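Local coordinates for protein TRAP dicarboxylate transporter-DctP subunit (Rhodobacter sphaeroides, PDB 4PE3) that probably binds a small, perhaps carboxylate-bearing, solute in the periplasm as the extracytoplasmic receptor of a TRAP-type transporter, at residues E167-V172 against A306-I311; A182-A187 against R313-K318; V113-D118 against T335-K340. One frame throughout, in Å; residues are numbered along the deposited sequence.

Contact 1 of 3, residues E167-V172 against A306-I311. With ZN (zinc ion), chain N.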
loop_
_atom_site.group_PDB
_atom_site.type_symbol
_atom_site.label_atom_id
_atom_site.label_comp_id
_atom_site.label_asym_id
_atom_site.label_seq_id
_atom_site.Cartn_x
_atom_site.Cartn_y
_atom_site.Cartn_z
ATOM N N GLU A 167 -0.410 21.888 9.788
ATOM C CA GLU A 167 -1.269 23.042 9.964
ATOM C C GLU A 167 -1.725 23.632 8.628
ATOM O O GLU A 167 -2.822 24.192 8.530
ATOM C CB GLU A 167 -0.525 24.121 10.773
ATOM C CG GLU A 167 -0.367 23.833 12.290
ATOM C CD GLU A 167 0.738 22.829 12.640
ATOM O OE1 GLU A 167 1.552 22.434 11.783
ATOM O OE2 GLU A 167 0.802 22.433 13.819
ATOM N N ASP A 168 -0.888 23.505 7.600
ATOM C CA ASP A 168 -1.250 24.003 6.282
ATOM C C ASP A 168 -2.465 23.283 5.684
ATOM O O ASP A 168 -3.068 23.782 4.748
ATOM C CB ASP A 168 -0.056 23.932 5.336
ATOM C CG ASP A 168 1.054 24.920 5.691
ATOM O OD1 ASP A 168 0.794 26.010 6.280
ATOM O OD2 ASP A 168 2.223 24.632 5.366
ATOM N N LEU A 169 -2.845 22.129 6.211
ATOM C CA LEU A 169 -3.993 21.414 5.674
ATOM C C LEU A 169 -5.341 21.998 6.086
ATOM O O LEU A 169 -6.371 21.669 5.498
ATOM C CB LEU A 169 -3.933 19.962 6.136
ATOM C CG LEU A 169 -2.824 19.090 5.557
ATOM C CD1 LEU A 169 -2.817 17.734 6.302
ATOM C CD2 LEU A 169 -2.973 18.897 4.058
ATOM N N LYS A 170 -5.346 22.872 7.090
ATOM C CA LYS A 170 -6.597 23.369 7.630
ATOM C C LYS A 170 -7.342 24.118 6.542
ATOM O O LYS A 170 -6.783 25.014 5.888
ATOM C CB LYS A 170 -6.358 24.263 8.854
ATOM C CG LYS A 170 -5.907 23.485 10.073
ATOM C CD LYS A 170 -5.644 24.396 11.267
ATOM C CE LYS A 170 -5.338 23.610 12.529
ATOM N NZ LYS A 170 -4.170 22.696 12.371
ATOM N N GLY A 171 -8.588 23.716 6.318
ATOM C CA GLY A 171 -9.450 24.388 5.359
ATOM C C GLY A 171 -9.288 23.955 3.906
ATOM O O GLY A 171 -10.074 24.359 3.042
ATOM N N VAL A 172 -8.274 23.151 3.603
ATOM C CA VAL A 172 -7.985 22.777 2.214
ATOM C C VAL A 172 -8.995 21.751 1.752
ATOM O O VAL A 172 -9.286 20.788 2.467
ATOM C CB VAL A 172 -6.559 22.204 2.114
ATOM C CG1 VAL A 172 -6.232 21.763 0.707
ATOM C CG2 VAL A 172 -5.550 23.275 2.614
ATOM N N ALA A 306 5.716 13.086 11.794
ATOM C CA ALA A 306 5.338 12.558 13.114
ATOM C C ALA A 306 4.057 13.234 13.615
ATOM O O ALA A 306 3.206 12.579 14.204
ATOM C CB ALA A 306 6.473 12.748 14.124
ATOM N N LYS A 307 3.910 14.528 13.361
ATOM C CA LYS A 307 2.680 15.217 13.716
ATOM C C LYS A 307 1.493 14.628 12.936
ATOM O O LYS A 307 0.417 14.422 13.488
ATOM C CB LYS A 307 2.830 16.728 13.487
ATOM C CG LYS A 307 3.589 17.413 14.614
ATOM C CD LYS A 307 4.124 18.786 14.211
ATOM C CE LYS A 307 3.045 19.669 13.680
ATOM N NZ LYS A 307 3.597 21.022 13.325
ATOM N N PHE A 308 1.687 14.349 11.649
ATOM C CA PHE A 308 0.608 13.755 10.863
ATOM C C PHE A 308 0.225 12.367 11.406
ATOM O O PHE A 308 -0.957 12.047 11.522
ATOM C CB PHE A 308 0.956 13.702 9.380
ATOM C CG PHE A 308 -0.225 13.405 8.513
ATOM C CD1 PHE A 308 -1.120 14.411 8.167
ATOM C CD2 PHE A 308 -0.462 12.119 8.056
ATOM C CE1 PHE A 308 -2.227 14.132 7.365
ATOM C CE2 PHE A 308 -1.566 11.836 7.254
ATOM C CZ PHE A 308 -2.447 12.835 6.912
ATOM N N ARG A 309 1.216 11.578 11.799
ATOM C CA ARG A 309 0.916 10.293 12.448
ATOM C C ARG A 309 0.039 10.445 13.677
ATOM O O ARG A 309 -0.860 9.649 13.919
ATOM C CB ARG A 309 2.177 9.554 12.893
ATOM C CG ARG A 309 3.020 9.104 11.758
ATOM C CD ARG A 309 4.095 8.133 12.208
ATOM N NE ARG A 309 4.896 7.822 11.045
ATOM C CZ ARG A 309 5.921 8.543 10.606
ATOM N NH1 ARG A 309 6.363 9.584 11.304
ATOM N NH2 ARG A 309 6.530 8.178 9.479
ATOM N N GLY A 310 0.323 11.470 14.461
ATOM C CA GLY A 310 -0.417 11.693 15.687
ATOM C C GLY A 310 -1.867 12.035 15.411
ATOM O O GLY A 310 -2.769 11.594 16.112
ATOM N N ILE A 311 -2.108 12.823 14.373
ATOM C CA ILE A 311 -3.480 13.125 14.014
ATOM C C ILE A 311 -4.159 11.845 13.521
ATOM O O ILE A 311 -5.275 11.532 13.904
ATOM C CB ILE A 311 -3.544 14.219 12.940
ATOM C CG1 ILE A 311 -3.227 15.562 13.583
ATOM C CG2 ILE A 311 -4.915 14.282 12.318
ATOM C CD1 ILE A 311 -2.189 16.343 12.865
HETATM ZN ZN ZN N . 3.353 26.633 5.779
HETATM O O HOH W 1 3.909 26.702 3.278
#
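A bend at chi2 of E167 (78°) and another at chi3 of K307 (54°) turn the carboxylate and the ammonium group to one another, and the two side chains cross at about a right angle. K307 NZ donates to E167 OE1 at 2.9 Å on its syn lone pair; a second, weak hydrogen bond runs to E167 OE2, 3.2 Å from NZ. K307 also bridges to E304 on its own helix, a zinc ligand, and two nearby carboxylates would probably favour its charged form. The salt bridge lies toward solvent, E167 being exposed and K307 partly so, whereas the other meeting is buried: L169 CD1 comes to the edge of the F308 ring, near its plane, 3.8 Å from CE1. F237 meets the same phenyl ring edge-to-face. Next to E167, D168 holds a zinc ion unevenly with both oxygens, OD2 at 2.3 Å and OD1 at 2.7 Å; OD2 also accepts the backbone N-H groups of D164 and T165. Past the 3-10 turn that ends at L169, a type II beta turn with G171 at its positive-phi third position leads into strand 173-175 of the four-stranded mixed sheet, and the contact fastens this connection onto helix 302-320 of the family 7 solute-binding fold.

Contact 2 of 3, residues A182-A187 against R313-K318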
loop_
_atom_site.group_PDB
_atom_site.type_symbol
_atom_site.label_atom_id
_atom_site.label_comp_id
_atom_site.label_asym_id
_atom_site.label_seq_id
_atom_site.Cartn_x
_atom_site.Cartn_y
_atom_site.Cartn_z
ATOM N N ALA A 182 -10.345 9.987 4.015
ATOM C CA ALA A 182 -11.139 11.181 4.268
ATOM C C ALA A 182 -11.197 11.516 5.763
ATOM O O ALA A 182 -11.118 12.701 6.130
ATOM C CB ALA A 182 -12.547 11.026 3.715
ATOM N N ASN A 183 -11.353 10.498 6.614
ATOM C CA ASN A 183 -11.516 10.741 8.036
ATOM C C ASN A 183 -10.256 11.321 8.659
ATOM O O ASN A 183 -10.353 12.192 9.529
ATOM C CB ASN A 183 -11.962 9.470 8.750
ATOM C CG ASN A 183 -13.370 9.063 8.368
ATOM O OD1 ASN A 183 -14.150 9.879 7.875
ATOM N ND2 ASN A 183 -13.706 7.794 8.586
ATOM N N VAL A 184 -9.082 10.884 8.211
ATOM C CA VAL A 184 -7.818 11.462 8.656
ATOM C C VAL A 184 -7.677 12.908 8.166
ATOM O O VAL A 184 -7.326 13.797 8.950
ATOM C CB VAL A 184 -6.619 10.610 8.228
ATOM C CG1 VAL A 184 -5.307 11.312 8.481
ATOM C CG2 VAL A 184 -6.635 9.283 8.991
ATOM N N PHE A 185 -7.972 13.182 6.896
ATOM C CA PHE A 185 -7.895 14.564 6.425
ATOM C C PHE A 185 -8.855 15.462 7.187
ATOM O O PHE A 185 -8.480 16.573 7.557
ATOM C CB PHE A 185 -8.042 14.680 4.894
ATOM C CG PHE A 185 -6.764 14.368 4.166
ATOM C CD1 PHE A 185 -5.692 15.236 4.245
ATOM C CD2 PHE A 185 -6.607 13.207 3.436
ATOM C CE1 PHE A 185 -4.507 14.965 3.595
ATOM C CE2 PHE A 185 -5.403 12.943 2.795
ATOM C CZ PHE A 185 -4.363 13.813 2.891
ATOM N N ALA A 186 -10.066 14.985 7.463
ATOM C CA ALA A 186 -11.000 15.760 8.282
ATOM C C ALA A 186 -10.475 16.001 9.694
ATOM O O ALA A 186 -10.657 17.088 10.237
ATOM C CB ALA A 186 -12.336 15.086 8.337
ATOM N N ALA A 187 -9.838 14.995 10.290
ATOM C CA ALA A 187 -9.273 15.146 11.619
ATOM C C ALA A 187 -8.150 16.190 11.622
ATOM O O ALA A 187 -7.893 16.841 12.643
ATOM C CB ALA A 187 -8.751 13.800 12.097
ATOM N N ARG A 313 -3.484 8.801 14.151
ATOM C CA ARG A 313 -3.626 7.807 15.218
ATOM C C ARG A 313 -4.994 7.896 15.882
ATOM O O ARG A 313 -5.579 6.887 16.250
ATOM C CB ARG A 313 -2.525 7.978 16.261
ATOM C CG ARG A 313 -2.534 6.907 17.382
ATOM C CD ARG A 313 -2.084 7.498 18.713
ATOM N NE ARG A 313 -2.903 8.642 19.096
ATOM C CZ ARG A 313 -4.142 8.566 19.576
ATOM N NH1 ARG A 313 -4.716 7.392 19.749
ATOM N NH2 ARG A 313 -4.806 9.680 19.877
ATOM N N GLY A 314 -5.501 9.109 16.070
ATOM C CA GLY A 314 -6.831 9.267 16.628
ATOM C C GLY A 314 -7.888 8.558 15.793
ATOM O O GLY A 314 -8.861 8.013 16.313
ATOM N N GLU A 315 -7.694 8.550 14.481
ATOM C CA GLU A 315 -8.601 7.833 13.592
ATOM C C GLU A 315 -8.321 6.333 13.594
ATOM O O GLU A 315 -9.260 5.547 13.553
ATOM C CB GLU A 315 -8.588 8.416 12.176
ATOM C CG GLU A 315 -9.123 9.841 12.147
ATOM C CD GLU A 315 -10.559 9.944 12.635
ATOM O OE1 GLU A 315 -11.419 9.188 12.119
ATOM O OE2 GLU A 315 -10.837 10.808 13.497
ATOM N N TRP A 316 -7.050 5.931 13.640
ATOM C CA TRP A 316 -6.749 4.496 13.773
ATOM C C TRP A 316 -7.424 3.932 15.024
ATOM O O TRP A 316 -7.917 2.800 14.997
ATOM C CB TRP A 316 -5.247 4.214 13.868
ATOM C CG TRP A 316 -4.365 4.768 12.790
ATOM C CD1 TRP A 316 -4.713 5.187 11.524
ATOM C CD2 TRP A 316 -2.964 5.007 12.917
ATOM N NE1 TRP A 316 -3.607 5.636 10.870
ATOM C CE2 TRP A 316 -2.519 5.554 11.700
ATOM C CE3 TRP A 316 -2.039 4.815 13.949
ATOM C CZ2 TRP A 316 -1.192 5.915 11.489
ATOM C CZ3 TRP A 316 -0.732 5.176 13.747
ATOM C CH2 TRP A 316 -0.313 5.723 12.517
ATOM N N GLU A 317 -7.433 4.706 16.111
ATOM C CA GLU A 317 -7.962 4.224 17.383
ATOM C C GLU A 317 -9.459 3.984 17.286
ATOM O O GLU A 317 -9.981 3.075 17.914
ATOM C CB GLU A 317 -7.658 5.212 18.516
ATOM C CG GLU A 317 -8.217 4.760 19.871
ATOM C CD GLU A 317 -7.671 5.558 21.039
ATOM O OE1 GLU A 317 -7.326 6.742 20.852
ATOM O OE2 GLU A 317 -7.596 4.989 22.149
ATOM N N LYS A 318 -10.161 4.788 16.497
ATOM C CA LYS A 318 -11.589 4.550 16.299
ATOM C C LYS A 318 -11.799 3.228 15.595
ATOM O O LYS A 318 -12.717 2.476 15.918
ATOM C CB LYS A 318 -12.229 5.676 15.491
ATOM C CG LYS A 318 -12.230 6.984 16.239
ATOM C CD LYS A 318 -12.699 8.132 15.366
ATOM C CE LYS A 318 -12.560 9.460 16.078
ATOM N NZ LYS A 318 -13.075 10.558 15.220
#
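V184 and E315 mark the closest backbone approach, CA to CA 6.2 Å, where the segments of helices 180-187 and 302-320 run past each other in roughly opposed directions, 134° apart with their axes 9.3 Å from one another. E315 carries the contact from the side of the longer helix. Its CB lies 3.8 Å from V184 CG2, the two side chains lying alongside each other and pointing opposite ways, and its CG rests 3.7 Å from N183 O. Folded at chi2 (-60°), the chain then lays the carboxylate across the surface of the shorter helix between residues one turn apart: OE1 sits 3.4 Å from N183 CB, and OE2 is 3.9 Å from A187 CB. No hydrogen bond joins the segments. The charge of E315 is met instead within its own helix, where K318 NZ donates to OE2 at 2.8 Å on the syn side, somewhat tilted out of the carboxylate plane. V184 also packs on F308 and A312 of helix 302-320 and on V113. The chemistry thus implies an interface without hydrogen bonds, in which both the stem and the carboxylate of a buried glutamate pack on the shorter helix and K318 would probably help to keep that carboxylate ionised.

Contact 3 of 3, residues V113-D118 against T335-K340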
loop_
_atom_site.group_PDB
_atom_site.type_symbol
_atom_site.label_atom_id
_atom_site.label_comp_id
_atom_site.label_asym_id
_atom_site.label_seq_id
_atom_site.Cartn_x
_atom_site.Cartn_y
_atom_site.Cartn_z
ATOM N N VAL A 113 -3.455 4.913 7.292
ATOM C CA VAL A 113 -3.233 6.210 6.673
ATOM C C VAL A 113 -2.338 7.061 7.552
ATOM O O VAL A 113 -2.613 7.254 8.734
ATOM C CB VAL A 113 -4.591 6.891 6.435
ATOM C CG1 VAL A 113 -4.403 8.313 5.951
ATOM C CG2 VAL A 113 -5.433 6.093 5.447
ATOM N N GLY A 114 -1.238 7.526 6.985
ATOM C CA GLY A 114 -0.330 8.432 7.657
ATOM C C GLY A 114 0.858 7.788 8.365
ATOM O O GLY A 114 1.772 8.459 8.831
ATOM N N ALA A 115 0.860 6.469 8.461
ATOM C CA ALA A 115 1.924 5.796 9.187
ATOM C C ALA A 115 3.297 5.870 8.528
ATOM O O ALA A 115 4.314 5.851 9.213
ATOM C CB ALA A 115 1.561 4.342 9.398
ATOM N N TRP A 116 3.329 5.912 7.196
ATOM C CA TRP A 116 4.563 5.633 6.467
ATOM C C TRP A 116 5.053 6.812 5.615
ATOM O O TRP A 116 4.257 7.543 5.032
ATOM C CB TRP A 116 4.391 4.414 5.542
ATOM C CG TRP A 116 3.751 3.224 6.199
ATOM C CD1 TRP A 116 2.636 2.570 5.777
ATOM C CD2 TRP A 116 4.181 2.568 7.391
ATOM N NE1 TRP A 116 2.337 1.556 6.635
ATOM C CE2 TRP A 116 3.285 1.507 7.618
ATOM C CE3 TRP A 116 5.243 2.756 8.274
ATOM C CZ2 TRP A 116 3.397 0.664 8.704
ATOM C CZ3 TRP A 116 5.362 1.885 9.360
ATOM C CH2 TRP A 116 4.445 0.855 9.558
ATOM N N ALA A 117 6.373 6.955 5.564
ATOM C CA ALA A 117 7.049 7.965 4.742
ATOM C C ALA A 117 7.905 7.313 3.662
ATOM O O ALA A 117 8.495 8.003 2.828
ATOM C CB ALA A 117 7.905 8.848 5.617
ATOM N N ASP A 118 7.975 5.981 3.680
ATOM C CA ASP A 118 8.766 5.241 2.711
ATOM C C ASP A 118 8.378 3.778 2.777
ATOM O O ASP A 118 8.101 3.271 3.878
ATOM C CB ASP A 118 10.251 5.338 3.008
ATOM C CG ASP A 118 11.083 4.797 1.877
ATOM O OD1 ASP A 118 11.277 5.520 0.871
ATOM O OD2 ASP A 118 11.473 3.622 1.945
ATOM N N THR A 335 3.012 0.542 18.812
ATOM C CA THR A 335 4.233 0.127 19.481
ATOM C C THR A 335 5.440 0.258 18.555
ATOM O O THR A 335 6.465 0.805 18.948
ATOM C CB THR A 335 4.117 -1.321 20.012
ATOM O OG1 THR A 335 3.075 -1.374 20.991
ATOM C CG2 THR A 335 5.428 -1.778 20.640
ATOM N N TYR A 336 5.304 -0.201 17.314
ATOM C CA TYR A 336 6.383 -0.117 16.333
ATOM C C TYR A 336 6.808 1.333 16.040
ATOM O O TYR A 336 7.991 1.672 16.082
ATOM C CB TYR A 336 5.964 -0.822 15.025
ATOM C CG TYR A 336 7.023 -0.715 13.957
ATOM C CD1 TYR A 336 8.090 -1.603 13.925
ATOM C CD2 TYR A 336 6.977 0.295 13.007
ATOM C CE1 TYR A 336 9.067 -1.490 12.978
ATOM C CE2 TYR A 336 7.951 0.408 12.051
ATOM C CZ TYR A 336 8.994 -0.473 12.046
ATOM O OH TYR A 336 9.969 -0.369 11.099
ATOM N N LEU A 337 5.830 2.169 15.747
ATOM C CA LEU A 337 6.092 3.571 15.426
ATOM C C LEU A 337 6.751 4.297 16.590
ATOM O O LEU A 337 7.685 5.070 16.375
ATOM C CB LEU A 337 4.794 4.263 15.021
ATOM C CG LEU A 337 4.157 3.704 13.745
ATOM C CD1 LEU A 337 2.768 4.281 13.541
ATOM C CD2 LEU A 337 5.019 3.991 12.524
ATOM N N LYS A 338 6.282 4.060 17.812
ATOM C CA LYS A 338 6.872 4.721 18.962
ATOM C C LYS A 338 8.295 4.231 19.150
ATOM O O LYS A 338 9.215 5.006 19.425
ATOM C CB LYS A 338 6.033 4.480 20.223
ATOM C CG LYS A 338 4.721 5.248 20.256
ATOM C CD LYS A 338 4.012 5.060 21.582
ATOM C CE LYS A 338 2.675 5.784 21.616
ATOM N NZ LYS A 338 2.204 5.935 23.026
ATOM N N ASP A 339 8.479 2.931 18.989
ATOM C CA ASP A 339 9.780 2.336 19.183
ATOM C C ASP A 339 10.811 2.857 18.182
ATOM O O ASP A 339 11.993 3.002 18.517
ATOM C CB ASP A 339 9.675 0.827 19.070
ATOM C CG ASP A 339 11.012 0.186 19.044
ATOM O OD1 ASP A 339 11.684 0.247 20.086
ATOM O OD2 ASP A 339 11.411 -0.334 17.985
ATOM N N LYS A 340 10.362 3.144 16.961
ATOM C CA LYS A 340 11.259 3.637 15.913
ATOM C C LYS A 340 11.431 5.155 15.937
ATOM O O LYS A 340 12.127 5.717 15.087
ATOM C CB LYS A 340 10.775 3.196 14.528
ATOM C CG LYS A 340 10.890 1.705 14.267
ATOM C CD LYS A 340 12.151 1.140 14.902
ATOM C CE LYS A 340 12.568 -0.182 14.286
ATOM N NZ LYS A 340 13.165 0.059 12.942
#
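W116 touches the helix with one corner of its indole: CZ3 lies 3.8 Å from L337 CD2 and 4.0 Å from Y336 CE2, the tyrosine atom approaching at the edge of the indole, near its plane. Both side chains meet the tryptophan roughly perpendicular to its length. The leucine also serves A115, with CD2 at 3.9 Å from A115 O and CD1 at 4.3 Å from A115 CB. A115 CB in turn covers one face of W116, 3.7 Å above the centre of the ring. These four residues are buried, and through them the irregular loop between helices 104-110 and 119-128 packs against helix 324-339, the last helix of this family 7 solute-binding protein. Around this shell, A115 O is hydrogen-bonded by R309 NE of helix 302-320, M122 and L240 pack on W116, and F125 meets the Y336 ring edge-to-face. With CG of Y336 anti to the backbone N (chi1 178°), the phenol leans toward the C-terminal end of the helix and reaches D124, whose OD2 is hydrogen-bonded to Y336 OH and salt-bridged to K340 NZ; K340 CG lies over one face of the tyrosine, toward its rim. D118 is the N-cap of helix 119-128, and D339 OD1 binds a zinc ion.

Helix 302-320 supplies one side of both contact 1 and contact 2, whose centres are 11 Å apart, and F308 of the first reaches V184 of the second, CZ to CG1 3.6 Å. Contact 3 lies about 16 Å from contact 1 and 15 Å from contact 2, centre to centre, and the same helix ties it to each: R309 NE approaches A115 O at 2.8 Å and W316 NE1 approaches V113 O at 2.9 Å, both probable hydrogen bonds. W316 also packs on L337, CH2 to CD1 3.6 Å. The structure is apo and open, and no solute marks the pocket; D168 and D339 bind zinc ions, and another zinc lies about 5 Å from the side chain of K307.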